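Local coordinates for Mll7089 protein (PDB 2OZ8) that is of unproven function but, as a mandelate racemase-like member of the enolase superfamily, probably binds magnesium and may act as a hydro-lyase, at residues Arg17-Asp29 with Ala135-Asp147. Sequence-based numbering, arbitrary orientation.
Sequences RDRVIGDSQVRAD and AYASGLDFHLDDD
With CG anti to the backbone N (chi1 -168°), the Phe142 ring lies against the turn at Asp23 and Ser24, while His143, whose CG lies beside its own N (chi1 -68°), swings its imidazole between Phe142 and Arg27. Ser24 CA sits almost squarely over one face of the Phe142 ring, 3.9 Å from its centroid, a CH-pi contact. At the root of the ring, Phe142 CB comes within 3.5 Å of Asp23 CA. The imidazole is sandwiched: Phe142 CD2 lies over one face, near the rim, and Arg27 CG over the other; the Arg27 chain runs on extended past the ring, and its guanidinium, with His143 CB over one face, is turned 40° from the imidazole plane. In the ring plane, His143 NE2 gives a weak, bent hydrogen bond of 3.1 Å to Val26 O. Replacing Phe142 by alanine is likely to take the aromatic platform from under Ser24 CA and one wall from the imidazole, leaving His143 freer to turn. The hairpin tip is held from within by Asp23 OD1, which accepts from Gln25 N in an Asx turn, and Ser24 OG hydrogen-bonds to Pro197 O, just past strand 192-196. Further back along the hairpin, Gly22 N donates to Leu140 O over 2.9 Å, approaching from above the carbonyl plane, and Ile21 CB packs beside Leu140 CB. One water gives protons to Val20 O and Leu140 O and accepts from His143 N. Arg19 NH1 lies 2.8 Å from Gly139 O, in the guanidinium plane, and NH2 hydrogen-bonds Ser319 O. The contact seats an N-terminal hairpin on the loop after barrel strand 132-138, an interdomain join characteristic of the enolase superfamily. With no salt bridge between the two segments, it probably depends more on fit and backbone polarity than on paired charges.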
# COMPACT_ATOMS: atom_id res chain seq x y z
N ARG A 17 -12.20 26.54 -41.66
CA ARG A 17 -10.81 26.79 -41.27
C ARG A 17 -9.96 27.01 -42.51
O ARG A 17 -10.34 26.63 -43.60
CB ARG A 17 -10.25 25.62 -40.46
CG ARG A 17 -10.80 25.55 -39.05
CD ARG A 17 -10.29 24.30 -38.32
NE ARG A 17 -10.94 24.14 -37.02
CZ ARG A 17 -10.45 24.62 -35.88
NH1 ARG A 17 -9.31 25.31 -35.86
NH2 ARG A 17 -11.11 24.41 -34.76
N ASP A 18 -8.79 27.62 -42.31
CA ASP A 18 -7.79 27.77 -43.36
C ASP A 18 -6.95 26.51 -43.67
O ASP A 18 -6.31 26.45 -44.71
CB ASP A 18 -6.90 28.99 -43.09
CG ASP A 18 -6.03 28.84 -41.84
OD1 ASP A 18 -6.43 28.20 -40.81
OD2 ASP A 18 -4.89 29.41 -41.92
N ARG A 19 -6.96 25.52 -42.78
CA ARG A 19 -6.26 24.25 -42.97
C ARG A 19 -7.02 23.20 -42.18
O ARG A 19 -7.79 23.55 -41.28
CB ARG A 19 -4.83 24.35 -42.40
CG ARG A 19 -4.75 24.33 -40.88
CD ARG A 19 -3.35 24.57 -40.31
NE ARG A 19 -3.40 25.68 -39.35
CZ ARG A 19 -3.11 25.66 -38.06
NH1 ARG A 19 -2.65 24.61 -37.42
NH2 ARG A 19 -3.23 26.78 -37.42
N VAL A 20 -6.79 21.93 -42.48
CA VAL A 20 -7.30 20.86 -41.61
C VAL A 20 -6.47 20.81 -40.33
O VAL A 20 -5.22 20.88 -40.39
CB VAL A 20 -7.31 19.45 -42.31
CG1 VAL A 20 -7.89 18.37 -41.37
CG2 VAL A 20 -8.17 19.48 -43.56
N ILE A 21 -7.18 20.72 -39.19
CA ILE A 21 -6.53 20.47 -37.89
C ILE A 21 -6.86 19.09 -37.37
O ILE A 21 -7.86 18.51 -37.74
CB ILE A 21 -6.88 21.51 -36.78
CG1 ILE A 21 -8.33 21.34 -36.29
CG2 ILE A 21 -6.47 22.90 -37.19
CD1 ILE A 21 -8.63 22.01 -34.99
N GLY A 22 -6.02 18.55 -36.53
CA GLY A 22 -6.39 17.35 -35.80
C GLY A 22 -5.23 16.60 -35.23
O GLY A 22 -4.10 17.09 -35.18
N ASP A 23 -5.53 15.36 -34.86
CA ASP A 23 -4.59 14.52 -34.13
C ASP A 23 -4.94 13.07 -34.44
O ASP A 23 -5.77 12.80 -35.31
CB ASP A 23 -4.72 14.79 -32.64
CG ASP A 23 -6.14 14.58 -32.14
OD1 ASP A 23 -6.79 13.57 -32.51
OD2 ASP A 23 -6.62 15.42 -31.37
N SER A 24 -4.33 12.15 -33.71
CA SER A 24 -4.41 10.75 -34.08
C SER A 24 -5.83 10.24 -34.00
O SER A 24 -6.11 9.18 -34.49
CB SER A 24 -3.48 9.92 -33.19
OG SER A 24 -3.99 9.82 -31.88
N GLN A 25 -6.71 10.99 -33.36
CA GLN A 25 -8.08 10.57 -33.06
C GLN A 25 -9.14 11.34 -33.87
O GLN A 25 -10.22 10.84 -34.10
CB GLN A 25 -8.41 10.84 -31.58
CG GLN A 25 -8.10 9.72 -30.60
CD GLN A 25 -8.80 9.92 -29.25
OE1 GLN A 25 -8.21 10.39 -28.25
NE2 GLN A 25 -10.08 9.57 -29.21
N VAL A 26 -8.81 12.57 -34.26
CA VAL A 26 -9.81 13.55 -34.67
C VAL A 26 -9.34 14.44 -35.83
O VAL A 26 -8.14 14.72 -35.98
CB VAL A 26 -10.17 14.40 -33.38
CG1 VAL A 26 -10.39 15.85 -33.67
CG2 VAL A 26 -11.33 13.77 -32.59
N ARG A 27 -10.29 14.87 -36.65
CA ARG A 27 -10.06 15.75 -37.83
C ARG A 27 -11.14 16.85 -37.80
O ARG A 27 -12.30 16.57 -37.45
CB ARG A 27 -10.15 14.91 -39.13
CG ARG A 27 -9.69 15.60 -40.44
CD ARG A 27 -9.54 14.65 -41.70
NE ARG A 27 -9.34 15.42 -42.95
CZ ARG A 27 -8.52 15.09 -43.96
NH1 ARG A 27 -7.77 13.99 -43.95
NH2 ARG A 27 -8.45 15.90 -45.02
N ALA A 28 -10.77 18.08 -38.13
CA ALA A 28 -11.73 19.19 -38.24
C ALA A 28 -11.27 20.22 -39.23
O ALA A 28 -10.13 20.67 -39.14
CB ALA A 28 -11.98 19.86 -36.88
N ASP A 29 -12.16 20.60 -40.15
CA ASP A 29 -11.92 21.72 -41.06
C ASP A 29 -12.87 22.94 -40.87
O ASP A 29 -12.87 23.88 -41.68
CB ASP A 29 -11.92 21.24 -42.49
CG ASP A 29 -13.21 20.58 -42.88
OD1 ASP A 29 -14.18 20.60 -42.12
OD2 ASP A 29 -13.25 20.00 -43.98
N ALA A 135 5.72 31.04 -25.52
CA ALA A 135 4.68 30.43 -26.31
C ALA A 135 5.35 29.39 -27.21
O ALA A 135 6.45 29.62 -27.68
CB ALA A 135 3.93 31.51 -27.13
N TYR A 136 4.73 28.24 -27.42
CA TYR A 136 5.30 27.28 -28.33
C TYR A 136 4.36 27.13 -29.50
O TYR A 136 3.17 27.40 -29.38
CB TYR A 136 5.60 25.94 -27.66
CG TYR A 136 4.43 25.19 -27.10
CD1 TYR A 136 3.76 24.27 -27.88
CD2 TYR A 136 4.03 25.33 -25.80
CE1 TYR A 136 2.73 23.52 -27.38
CE2 TYR A 136 2.97 24.58 -25.25
CZ TYR A 136 2.33 23.68 -26.06
OH TYR A 136 1.27 22.92 -25.65
N ALA A 137 4.91 26.74 -30.63
CA ALA A 137 4.13 26.68 -31.85
C ALA A 137 3.60 25.26 -31.97
O ALA A 137 4.37 24.34 -31.91
CB ALA A 137 5.01 27.03 -33.04
N SER A 138 2.30 25.12 -32.18
CA SER A 138 1.63 23.85 -32.17
C SER A 138 0.82 23.70 -33.44
O SER A 138 -0.08 24.46 -33.73
CB SER A 138 0.76 23.78 -30.94
OG SER A 138 -0.01 22.63 -30.92
N GLY A 139 1.12 22.68 -34.21
CA GLY A 139 0.64 22.56 -35.57
C GLY A 139 -0.71 21.93 -35.70
O GLY A 139 -1.41 22.25 -36.65
N LEU A 140 -1.11 21.08 -34.75
CA LEU A 140 -2.39 20.31 -34.84
C LEU A 140 -2.40 19.64 -36.22
O LEU A 140 -3.39 19.64 -36.96
CB LEU A 140 -3.62 21.24 -34.62
CG LEU A 140 -3.58 22.22 -33.42
CD1 LEU A 140 -4.80 23.14 -33.34
CD2 LEU A 140 -3.38 21.51 -32.04
N ASP A 141 -1.23 19.07 -36.54
CA ASP A 141 -0.75 18.84 -37.92
C ASP A 141 -0.87 17.43 -38.36
O ASP A 141 -0.25 17.09 -39.32
CB ASP A 141 0.75 19.15 -38.02
CG ASP A 141 1.57 18.31 -37.00
OD1 ASP A 141 1.61 18.76 -35.84
OD2 ASP A 141 2.11 17.21 -37.33
N PHE A 142 -1.62 16.61 -37.66
CA PHE A 142 -1.63 15.20 -38.00
C PHE A 142 -2.14 14.94 -39.42
O PHE A 142 -1.76 13.97 -40.06
CB PHE A 142 -2.51 14.45 -37.00
CG PHE A 142 -2.37 12.96 -37.07
CD1 PHE A 142 -1.29 12.31 -36.42
CD2 PHE A 142 -3.29 12.21 -37.80
CE1 PHE A 142 -1.13 10.91 -36.47
CE2 PHE A 142 -3.17 10.81 -37.87
CZ PHE A 142 -2.07 10.14 -37.22
N HIS A 143 -3.00 15.82 -39.92
CA HIS A 143 -3.66 15.55 -41.20
C HIS A 143 -3.05 16.37 -42.31
O HIS A 143 -3.35 16.15 -43.49
CB HIS A 143 -5.15 15.79 -41.08
CG HIS A 143 -5.81 14.81 -40.19
ND1 HIS A 143 -5.89 13.47 -40.50
CD2 HIS A 143 -6.41 14.94 -38.99
CE1 HIS A 143 -6.50 12.82 -39.53
NE2 HIS A 143 -6.83 13.69 -38.60
N LEU A 144 -2.18 17.29 -41.92
CA LEU A 144 -1.45 18.14 -42.86
C LEU A 144 -0.58 17.35 -43.85
O LEU A 144 0.10 16.40 -43.45
CB LEU A 144 -0.59 19.14 -42.06
CG LEU A 144 -0.96 20.63 -42.16
CD1 LEU A 144 -2.45 20.87 -42.36
CD2 LEU A 144 -0.44 21.43 -40.98
N ASP A 145 -0.60 17.74 -45.13
CA ASP A 145 0.37 17.19 -46.09
C ASP A 145 1.77 17.68 -45.73
O ASP A 145 1.91 18.76 -45.13
CB ASP A 145 0.02 17.49 -47.56
CG ASP A 145 0.01 19.00 -47.90
OD1 ASP A 145 1.06 19.53 -48.37
OD2 ASP A 145 -1.04 19.67 -47.72
N ASP A 146 2.79 16.89 -46.06
CA ASP A 146 4.18 17.26 -45.80
C ASP A 146 4.53 18.69 -46.20
O ASP A 146 5.26 19.37 -45.47
CB ASP A 146 5.17 16.24 -46.38
CG ASP A 146 5.19 14.93 -45.56
OD1 ASP A 146 4.59 14.91 -44.46
OD2 ASP A 146 5.82 13.92 -46.00
N ASP A 147 3.96 19.17 -47.30
CA ASP A 147 4.19 20.56 -47.70
C ASP A 147 3.59 21.58 -46.76
O ASP A 147 4.25 22.57 -46.44
CB ASP A 147 3.73 20.90 -49.13
CG ASP A 147 3.93 22.40 -49.45
OD1 ASP A 147 5.10 22.77 -49.67
OD2 ASP A 147 2.94 23.21 -49.42
O HOH W 1 -3.05 21.77 -38.90
O HOH W 2 -4.06 18.27 -39.15